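Local coordinates for protein alpha-galactosidase (Thermus thermophilus, PDB 6LCJ) that probably hydrolyses terminal alpha-galactosyl groups of oligosaccharides and assembles as a hexamer, at residues A87-L96 with A113-L123; R97-A108 with G138-Y147. All coordinates share one frame; numbering follows the deposited sequence.

Interaction 1 of 2, residues A87-L96 with A113-L123; sequences AWWGSGVGAL and ARVLGREDLLL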
loop_
_atom_site.group_PDB
_atom_site.type_symbol
_atom_site.label_atom_id
_atom_site.label_comp_id
_atom_site.label_asym_id
_atom_site.label_seq_id
_atom_site.Cartn_x
_atom_site.Cartn_y
_atom_site.Cartn_z
ATOM N N ALA E 87 -3.625 21.815 7.246
ATOM C CA ALA E 87 -3.934 22.854 8.210
ATOM C C ALA E 87 -4.918 23.840 7.587
ATOM O O ALA E 87 -5.313 23.716 6.432
ATOM C CB ALA E 87 -2.650 23.530 8.688
ATOM N N TRP E 88 -5.344 24.822 8.369
ATOM C CA TRP E 88 -6.365 25.771 7.939
ATOM C C TRP E 88 -5.689 27.019 7.387
ATOM O O TRP E 88 -5.138 27.820 8.154
ATOM C CB TRP E 88 -7.280 26.133 9.098
ATOM C CG TRP E 88 -8.332 25.107 9.414
ATOM C CD1 TRP E 88 -8.339 24.235 10.467
ATOM C CD2 TRP E 88 -9.544 24.865 8.685
ATOM N NE1 TRP E 88 -9.472 23.470 10.435
ATOM C CE2 TRP E 88 -10.234 23.840 9.356
ATOM C CE3 TRP E 88 -10.111 25.420 7.538
ATOM C CZ2 TRP E 88 -11.457 23.350 8.911
ATOM C CZ3 TRP E 88 -11.331 24.939 7.104
ATOM C CH2 TRP E 88 -11.987 23.911 7.786
ATOM N N TRP E 89 -5.744 27.187 6.066
ATOM C CA TRP E 89 -5.159 28.334 5.384
ATOM C C TRP E 89 -6.258 29.182 4.754
ATOM O O TRP E 89 -7.165 28.657 4.115
ATOM C CB TRP E 89 -4.188 27.891 4.288
ATOM C CG TRP E 89 -2.824 27.501 4.729
ATOM C CD1 TRP E 89 -2.370 26.239 4.953
ATOM C CD2 TRP E 89 -1.707 28.374 4.962
ATOM N NE1 TRP E 89 -1.045 26.267 5.325
ATOM C CE2 TRP E 89 -0.614 27.565 5.334
ATOM C CE3 TRP E 89 -1.532 29.763 4.914
ATOM C CZ2 TRP E 89 0.629 28.090 5.647
ATOM C CZ3 TRP E 89 -0.287 30.283 5.224
ATOM C CH2 TRP E 89 0.777 29.447 5.580
ATOM N N GLY E 90 -6.169 30.501 4.921
ATOM C CA GLY E 90 -7.046 31.426 4.240
ATOM C C GLY E 90 -6.253 32.342 3.319
ATOM O O GLY E 90 -5.021 32.395 3.367
ATOM N N SER E 91 -6.978 33.083 2.489
ATOM C CA SER E 91 -6.363 34.006 1.544
ATOM C C SER E 91 -6.398 35.436 2.067
ATOM O O SER E 91 -7.468 35.954 2.414
ATOM C CB SER E 91 -7.051 33.949 0.184
ATOM O OG SER E 91 -6.718 35.116 -0.558
ATOM N N GLY E 92 -5.227 36.073 2.100
ATOM C CA GLY E 92 -5.125 37.499 2.329
ATOM C C GLY E 92 -5.352 37.942 3.758
ATOM O O GLY E 92 -4.557 38.727 4.283
ATOM N N VAL E 93 -6.417 37.457 4.406
ATOM C CA VAL E 93 -6.751 37.877 5.762
ATOM C C VAL E 93 -7.225 36.674 6.577
ATOM O O VAL E 93 -7.820 35.730 6.055
ATOM C CB VAL E 93 -7.819 39.001 5.767
ATOM C CG1 VAL E 93 -9.043 38.563 4.990
ATOM C CG2 VAL E 93 -8.207 39.412 7.212
ATOM N N GLY E 94 -6.934 36.715 7.877
ATOM C CA GLY E 94 -7.441 35.728 8.801
ATOM C C GLY E 94 -7.762 36.395 10.121
ATOM O O GLY E 94 -7.406 37.557 10.358
ATOM N N ALA E 95 -8.459 35.653 10.973
ATOM C CA ALA E 95 -8.781 36.194 12.281
ATOM C C ALA E 95 -9.052 35.056 13.246
ATOM O O ALA E 95 -9.510 33.979 12.851
ATOM C CB ALA E 95 -9.980 37.153 12.229
ATOM N N LEU E 96 -8.742 35.308 14.510
ATOM C CA LEU E 96 -9.033 34.400 15.606
ATOM C C LEU E 96 -10.050 35.060 16.526
ATOM O O LEU E 96 -10.061 36.284 16.695
ATOM C CB LEU E 96 -7.757 34.033 16.380
ATOM C CG LEU E 96 -6.743 33.161 15.625
ATOM C CD1 LEU E 96 -5.463 32.956 16.422
ATOM C CD2 LEU E 96 -7.359 31.814 15.248
ATOM N N ALA E 113 -0.704 36.975 -0.471
ATOM C CA ALA E 113 -0.533 36.500 0.891
ATOM C C ALA E 113 -1.568 35.436 1.256
ATOM O O ALA E 113 -2.687 35.413 0.734
ATOM C CB ALA E 113 -0.615 37.662 1.880
ATOM N N ARG E 114 -1.169 34.545 2.160
ATOM C CA ARG E 114 -2.060 33.583 2.785
ATOM C C ARG E 114 -1.892 33.680 4.295
ATOM O O ARG E 114 -0.881 34.177 4.790
ATOM C CB ARG E 114 -1.771 32.170 2.309
ATOM C CG ARG E 114 -1.957 31.959 0.822
ATOM C CD ARG E 114 -1.631 30.538 0.517
ATOM N NE ARG E 114 -1.707 30.169 -0.888
ATOM C CZ ARG E 114 -0.651 30.018 -1.682
ATOM N NH1 ARG E 114 0.581 30.251 -1.230
ATOM N NH2 ARG E 114 -0.833 29.650 -2.939
ATOM N N VAL E 115 -2.896 33.216 5.038
ATOM C CA VAL E 115 -2.879 33.319 6.496
ATOM C C VAL E 115 -3.293 31.986 7.097
ATOM O O VAL E 115 -4.370 31.465 6.785
ATOM C CB VAL E 115 -3.780 34.450 7.019
ATOM C CG1 VAL E 115 -3.822 34.416 8.535
ATOM C CG2 VAL E 115 -3.263 35.792 6.533
ATOM N N LEU E 116 -2.436 31.444 7.964
ATOM C CA LEU E 116 -2.668 30.175 8.637
ATOM C C LEU E 116 -3.223 30.441 10.030
ATOM O O LEU E 116 -2.721 31.307 10.755
ATOM C CB LEU E 116 -1.376 29.367 8.710
ATOM C CG LEU E 116 -1.275 28.131 9.606
ATOM C CD1 LEU E 116 -2.064 26.975 9.042
ATOM C CD2 LEU E 116 0.180 27.744 9.717
ATOM N N GLY E 117 -4.283 29.732 10.379
ATOM C CA GLY E 117 -4.886 29.908 11.677
ATOM C C GLY E 117 -4.825 28.635 12.483
ATOM O O GLY E 117 -5.291 27.591 12.019
ATOM N N ARG E 118 -4.228 28.706 13.669
ATOM C CA ARG E 118 -4.251 27.639 14.657
ATOM C C ARG E 118 -4.932 28.170 15.913
ATOM O O ARG E 118 -5.282 29.348 15.996
ATOM C CB ARG E 118 -2.827 27.141 14.945
ATOM C CG ARG E 118 -2.025 26.840 13.680
ATOM C CD ARG E 118 -0.653 26.231 13.968
ATOM N NE ARG E 118 -0.792 24.979 14.704
ATOM C CZ ARG E 118 -0.525 24.850 15.998
ATOM N NH1 ARG E 118 -0.084 25.901 16.686
ATOM N NH2 ARG E 118 -0.700 23.683 16.599
ATOM N N GLU E 119 -5.143 27.297 16.903
ATOM C CA GLU E 119 -5.727 27.765 18.163
ATOM C C GLU E 119 -4.841 28.813 18.830
ATOM O O GLU E 119 -5.336 29.686 19.552
ATOM C CB GLU E 119 -5.957 26.584 19.113
ATOM C CG GLU E 119 -6.369 26.963 20.552
ATOM C CD GLU E 119 -5.209 26.907 21.571
ATOM O OE1 GLU E 119 -5.239 27.692 22.554
ATOM O OE2 GLU E 119 -4.276 26.085 21.395
ATOM N N ASP E 120 -3.536 28.753 18.586
ATOM C CA ASP E 120 -2.568 29.555 19.315
ATOM C C ASP E 120 -1.796 30.505 18.409
ATOM O O ASP E 120 -0.873 31.182 18.877
ATOM C CB ASP E 120 -1.599 28.639 20.076
ATOM C CG ASP E 120 -0.846 27.684 19.157
ATOM O OD1 ASP E 120 -1.259 27.517 17.987
ATOM O OD2 ASP E 120 0.170 27.098 19.595
ATOM N N LEU E 121 -2.155 30.601 17.133
ATOM C CA LEU E 121 -1.304 31.346 16.224
ATOM C C LEU E 121 -2.077 31.752 14.977
ATOM O O LEU E 121 -2.825 30.948 14.411
ATOM C CB LEU E 121 -0.080 30.505 15.840
ATOM C CG LEU E 121 0.824 31.120 14.787
ATOM C CD1 LEU E 121 1.524 32.334 15.386
ATOM C CD2 LEU E 121 1.803 30.102 14.267
ATOM N N LEU E 122 -1.893 33.011 14.577
ATOM C CA LEU E 122 -2.133 33.476 13.217
ATOM C C LEU E 122 -0.782 33.628 12.544
ATOM O O LEU E 122 0.090 34.330 13.063
ATOM C CB LEU E 122 -2.863 34.822 13.189
ATOM C CG LEU E 122 -4.385 34.858 13.299
ATOM C CD1 LEU E 122 -4.877 36.295 13.446
ATOM C CD2 LEU E 122 -5.023 34.182 12.087
ATOM N N LEU E 123 -0.605 32.981 11.395
ATOM C CA LEU E 123 0.642 33.076 10.648
ATOM C C LEU E 123 0.346 33.601 9.247
ATOM O O LEU E 123 -0.376 32.959 8.477
ATOM C CB LEU E 123 1.346 31.717 10.597
ATOM C CG LEU E 123 2.778 31.679 10.050
ATOM C CD1 LEU E 123 3.518 30.457 10.564
ATOM C CD2 LEU E 123 2.758 31.658 8.536
HETATM O O HOH W 1 -4.077 35.302 -1.681
#
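An antiparallel strand pair joins Trp89-Ser91 to Arg114-Leu116, with both side chains of the Trp89-Leu116 pair on the same face of the sheet. Gly90 and Val115 form the hydrogen-bonded pair. Gly90 N donates to Val115 O at 2.8 Å, and Val115 N returns a bond to Gly90 O. Gly117 N donates to Trp88 O at 3.1 Å. At the other end Gly92 N donates to Ala113 O, and a water links that oxygen to Ser91 OG. With CG anti to its carbonyl carbon (chi1 -80°), the Trp89 indole is turned across to the neighbouring strand, on the Leu116 side. Leu116 CB sits over its six-membered ring, 3.6 Å from the centroid and 3° off the normal. Leu116 CD1 goes on to Ala87 CB at 3.5 Å. Replacing Trp89 with an alanine would probably leave Leu116 CB without its aromatic cover and open a gap beside Arg114 CB. Glu258 of a second subunit also packs on Trp89 and Leu116, and the Arg114 guanidinium is salt-bridged to Asp79 and Glu315. The N-terminal domain is a beta-sandwich, and the chain changes sheets at Gly92, where phi is positive. Strand 93-96 belongs to the second sheet. Val115 points into the space between the sheets, where its CG1 lies 3.9 Å from Gly94 CA, a position with no side chain to block it. Leu96 and Leu122 lie alongside, running opposite ways, CG to CG at 3.7 Å.

Interaction 2 of 2, residues R97-A108 with G138-Y147; sequences RGPDGRALLLGA and GPEEEVFAAY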
loop_
_atom_site.group_PDB
_atom_site.type_symbol
_atom_site.label_atom_id
_atom_site.label_comp_id
_atom_site.label_asym_id
_atom_site.label_seq_id
_atom_site.Cartn_x
_atom_site.Cartn_y
_atom_site.Cartn_z
ATOM N N ARG E 97 -10.905 34.242 17.113
ATOM C CA ARG E 97 -12.046 34.719 17.880
ATOM C C ARG E 97 -11.862 34.419 19.360
ATOM O O ARG E 97 -11.754 33.252 19.754
ATOM C CB ARG E 97 -13.328 34.073 17.371
ATOM C CG ARG E 97 -14.570 34.775 17.830
ATOM C CD ARG E 97 -15.773 34.015 17.365
ATOM N NE ARG E 97 -16.476 34.756 16.334
ATOM C CZ ARG E 97 -17.205 34.187 15.387
ATOM N NH1 ARG E 97 -17.335 32.864 15.357
ATOM N NH2 ARG E 97 -17.817 34.948 14.486
ATOM N N GLY E 98 -11.848 35.472 20.176
ATOM C CA GLY E 98 -11.852 35.323 21.612
ATOM C C GLY E 98 -13.224 34.911 22.102
ATOM O O GLY E 98 -14.245 35.210 21.470
ATOM N N PRO E 99 -13.271 34.194 23.235
ATOM C CA PRO E 99 -14.569 33.842 23.851
ATOM C C PRO E 99 -15.579 34.987 23.944
ATOM O O PRO E 99 -16.791 34.726 23.982
ATOM C CB PRO E 99 -14.153 33.354 25.246
ATOM C CG PRO E 99 -12.794 32.748 25.033
ATOM C CD PRO E 99 -12.143 33.490 23.878
ATOM N N ASP E 100 -15.121 36.242 23.956
ATOM C CA ASP E 100 -15.967 37.411 24.151
ATOM C C ASP E 100 -16.527 37.985 22.852
ATOM O O ASP E 100 -17.129 39.065 22.880
ATOM C CB ASP E 100 -15.174 38.491 24.876
ATOM C CG ASP E 100 -13.793 38.683 24.281
ATOM O OD1 ASP E 100 -13.157 37.664 23.922
ATOM O OD2 ASP E 100 -13.348 39.852 24.163
ATOM N N GLY E 101 -16.338 37.305 21.722
ATOM C CA GLY E 101 -16.772 37.845 20.446
ATOM C C GLY E 101 -15.891 38.933 19.863
ATOM O O GLY E 101 -16.293 39.584 18.886
ATOM N N ARG E 102 -14.716 39.173 20.434
ATOM C CA ARG E 102 -13.755 40.055 19.799
ATOM C C ARG E 102 -12.813 39.235 18.923
ATOM O O ARG E 102 -12.549 38.056 19.187
ATOM C CB ARG E 102 -12.990 40.863 20.845
ATOM C CG ARG E 102 -13.918 41.805 21.617
ATOM C CD ARG E 102 -13.180 42.930 22.319
ATOM N NE ARG E 102 -12.313 42.427 23.378
ATOM C CZ ARG E 102 -11.176 43.015 23.741
ATOM N NH1 ARG E 102 -10.783 44.135 23.128
ATOM N NH2 ARG E 102 -10.435 42.487 24.714
ATOM N N ALA E 103 -12.332 39.862 17.852
ATOM C CA ALA E 103 -11.525 39.179 16.851
ATOM C C ALA E 103 -10.112 39.752 16.804
ATOM O O ALA E 103 -9.917 40.968 16.864
ATOM C CB ALA E 103 -12.172 39.281 15.473
ATOM N N LEU E 104 -9.129 38.866 16.715
ATOM C CA LEU E 104 -7.763 39.251 16.390
ATOM C C LEU E 104 -7.596 39.062 14.886
ATOM O O LEU E 104 -7.656 37.933 14.391
ATOM C CB LEU E 104 -6.756 38.412 17.178
ATOM C CG LEU E 104 -5.281 38.714 16.921
ATOM C CD1 LEU E 104 -4.900 40.035 17.564
ATOM C CD2 LEU E 104 -4.421 37.582 17.440
ATOM N N LEU E 105 -7.397 40.159 14.165
ATOM C CA LEU E 105 -7.352 40.162 12.709
ATOM C C LEU E 105 -5.936 40.409 12.219
ATOM O O LEU E 105 -5.263 41.331 12.688
ATOM C CB LEU E 105 -8.284 41.231 12.130
ATOM C CG LEU E 105 -8.431 41.344 10.612
ATOM C CD1 LEU E 105 -9.830 41.818 10.226
ATOM C CD2 LEU E 105 -7.366 42.274 10.003
ATOM N N LEU E 106 -5.507 39.600 11.253
ATOM C CA LEU E 106 -4.252 39.782 10.536
ATOM C C LEU E 106 -4.571 39.782 9.048
ATOM O O LEU E 106 -4.995 38.756 8.507
ATOM C CB LEU E 106 -3.261 38.669 10.882
ATOM C CG LEU E 106 -1.955 38.711 10.092
ATOM C CD1 LEU E 106 -1.042 39.807 10.665
ATOM C CD2 LEU E 106 -1.270 37.341 10.058
ATOM N N GLY E 107 -4.356 40.918 8.383
ATOM C CA GLY E 107 -4.690 41.043 6.976
ATOM C C GLY E 107 -3.609 41.653 6.102
ATOM O O GLY E 107 -3.022 42.679 6.445
ATOM N N ALA E 108 -3.347 41.039 4.954
ATOM C CA ALA E 108 -2.344 41.562 4.039
ATOM C C ALA E 108 -2.781 42.885 3.415
ATOM O O ALA E 108 -3.946 43.076 3.055
ATOM C CB ALA E 108 -2.065 40.553 2.937
ATOM N N GLY E 138 -10.199 43.698 18.620
ATOM C CA GLY E 138 -11.353 44.471 18.989
ATOM C C GLY E 138 -12.623 43.788 18.562
ATOM O O GLY E 138 -12.614 42.622 18.148
ATOM N N PRO E 139 -13.749 44.498 18.673
ATOM C CA PRO E 139 -15.022 43.953 18.189
ATOM C C PRO E 139 -14.912 43.548 16.726
ATOM O O PRO E 139 -14.266 44.224 15.923
ATOM C CB PRO E 139 -16.008 45.112 18.389
ATOM C CG PRO E 139 -15.394 45.956 19.432
ATOM C CD PRO E 139 -13.910 45.835 19.268
ATOM N N GLU E 140 -15.551 42.423 16.399
ATOM C CA GLU E 140 -15.458 41.825 15.071
ATOM C C GLU E 140 -15.700 42.848 13.964
ATOM O O GLU E 140 -14.886 42.992 13.047
ATOM C CB GLU E 140 -16.467 40.682 14.977
ATOM C CG GLU E 140 -16.124 39.599 13.989
ATOM C CD GLU E 140 -17.052 38.400 14.121
ATOM O OE1 GLU E 140 -16.862 37.590 15.061
ATOM O OE2 GLU E 140 -17.986 38.283 13.292
ATOM N N GLU E 141 -16.811 43.581 14.044
ATOM C CA GLU E 141 -17.205 44.455 12.944
ATOM C C GLU E 141 -16.268 45.651 12.811
ATOM O O GLU E 141 -15.962 46.086 11.692
ATOM C CB GLU E 141 -18.654 44.907 13.129
ATOM C CG GLU E 141 -19.672 43.948 12.482
ATOM C CD GLU E 141 -21.071 44.012 13.121
ATOM O OE1 GLU E 141 -21.391 43.121 13.952
ATOM O OE2 GLU E 141 -21.852 44.942 12.784
ATOM N N GLU E 142 -15.798 46.203 13.930
ATOM C CA GLU E 142 -14.906 47.349 13.810
ATOM C C GLU E 142 -13.578 46.931 13.198
ATOM O O GLU E 142 -13.019 47.639 12.351
ATOM C CB GLU E 142 -14.692 48.018 15.168
ATOM C CG GLU E 142 -13.950 49.379 15.092
ATOM C CD GLU E 142 -14.181 50.169 13.773
ATOM O OE1 GLU E 142 -15.364 50.451 13.428
ATOM O OE2 GLU E 142 -13.172 50.502 13.080
ATOM N N VAL E 143 -13.082 45.762 13.588
ATOM C CA VAL E 143 -11.757 45.316 13.183
ATOM C C VAL E 143 -11.719 45.040 11.674
ATOM O O VAL E 143 -10.764 45.421 10.983
ATOM C CB VAL E 143 -11.380 44.101 14.065
ATOM C CG1 VAL E 143 -11.071 42.878 13.282
ATOM C CG2 VAL E 143 -10.265 44.448 15.033
ATOM N N PHE E 144 -12.792 44.461 11.120
ATOM C CA PHE E 144 -12.839 44.232 9.677
ATOM C C PHE E 144 -13.071 45.524 8.907
ATOM O O PHE E 144 -12.558 45.687 7.793
ATOM C CB PHE E 144 -13.917 43.208 9.338
ATOM C CG PHE E 144 -13.453 41.800 9.470
ATOM C CD1 PHE E 144 -13.494 41.160 10.702
ATOM C CD2 PHE E 144 -12.928 41.127 8.373
ATOM C CE1 PHE E 144 -13.046 39.863 10.836
ATOM C CE2 PHE E 144 -12.476 39.820 8.486
ATOM C CZ PHE E 144 -12.538 39.183 9.719
ATOM N N ALA E 145 -13.849 46.449 9.476
ATOM C CA ALA E 145 -14.029 47.753 8.843
ATOM C C ALA E 145 -12.729 48.555 8.819
ATOM O O ALA E 145 -12.491 49.324 7.882
ATOM C CB ALA E 145 -15.130 48.530 9.564
ATOM N N ALA E 146 -11.870 48.380 9.827
ATOM C CA ALA E 146 -10.611 49.113 9.846
ATOM C C ALA E 146 -9.617 48.540 8.845
ATOM O O ALA E 146 -8.811 49.285 8.282
ATOM C CB ALA E 146 -10.021 49.113 11.259
ATOM N N TYR E 147 -9.654 47.225 8.619
ATOM C CA TYR E 147 -8.834 46.624 7.569
ATOM C C TYR E 147 -9.282 47.100 6.192
ATOM O O TYR E 147 -8.450 47.464 5.351
ATOM C CB TYR E 147 -8.899 45.091 7.677
ATOM C CG TYR E 147 -8.153 44.294 6.611
ATOM C CD1 TYR E 147 -6.840 44.602 6.255
ATOM C CD2 TYR E 147 -8.761 43.213 5.981
ATOM C CE1 TYR E 147 -6.166 43.861 5.293
ATOM C CE2 TYR E 147 -8.099 42.468 5.017
ATOM C CZ TYR E 147 -6.803 42.792 4.680
ATOM O OH TYR E 147 -6.155 42.041 3.724
#
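Leu105 CD1 sits over the centre of the Phe144 ring, 3.5 Å from its centroid, as a CH-pi contact. It belongs to a helix-on-sheet packing: helix 140-147 lies on the outer face of one sheet of the beta-sandwich, 27° from the direction of strand 102-108. Leu104 and Leu106 point the other way, to strand 33-37 of the second sheet. With CG anti to the backbone N (chi1 -177°), Leu105 spreads its branches along the helix. Its CB is 3.4 Å from Val143 CG1, and its CD2 meets Tyr147 CB at 4.0 Å. The Tyr147 ring lies with one face over Gly107 CA, where a side chain would collide with it. Its hydroxyl donates to Ala108 O, though the bond is modelled very short. Toward the start of the helix, Ala103 N donates to Gly138 O at 2.8 Å, and Gly138 N returns a longer bond to Ala103 O. Pro139 then takes the N-cap position. At the polar edge Arg97 forms a salt bridge with Glu140, using NE and NH2 along one side of the guanidinium. Both nitrogens go to one oxygen: Arg97 NE is 3.1 Å and Arg97 NH2 2.9 Å from Glu140 OE1, which lies in the guanidinium plane.

Overall arrangement
Interactions 1 and 2 lie 13 Å apart between centres, on the same side of the chain's centre, in the N-terminal beta-sandwich. Their segments alternate along the chain: 87-96, 97-108, 113-123, 138-147. Strands 93-97 and 102-108 are antiparallel neighbours in one sheet. Gly92 O to Ala108 N and Leu96 O to Leu104 N, each 2.7 Å, are probable hydrogen bonds between the two contacts. Interaction 1 ties that sheet to the other, which holds strands 89-91, 113-117 and 122-126. Interaction 2 covers the outer face of the 93-97 and 102-108 sheet with helix 140-149, which precedes the first strand of the parallel barrel, 161-164. A second subunit reaches interaction 1 but not interaction 2.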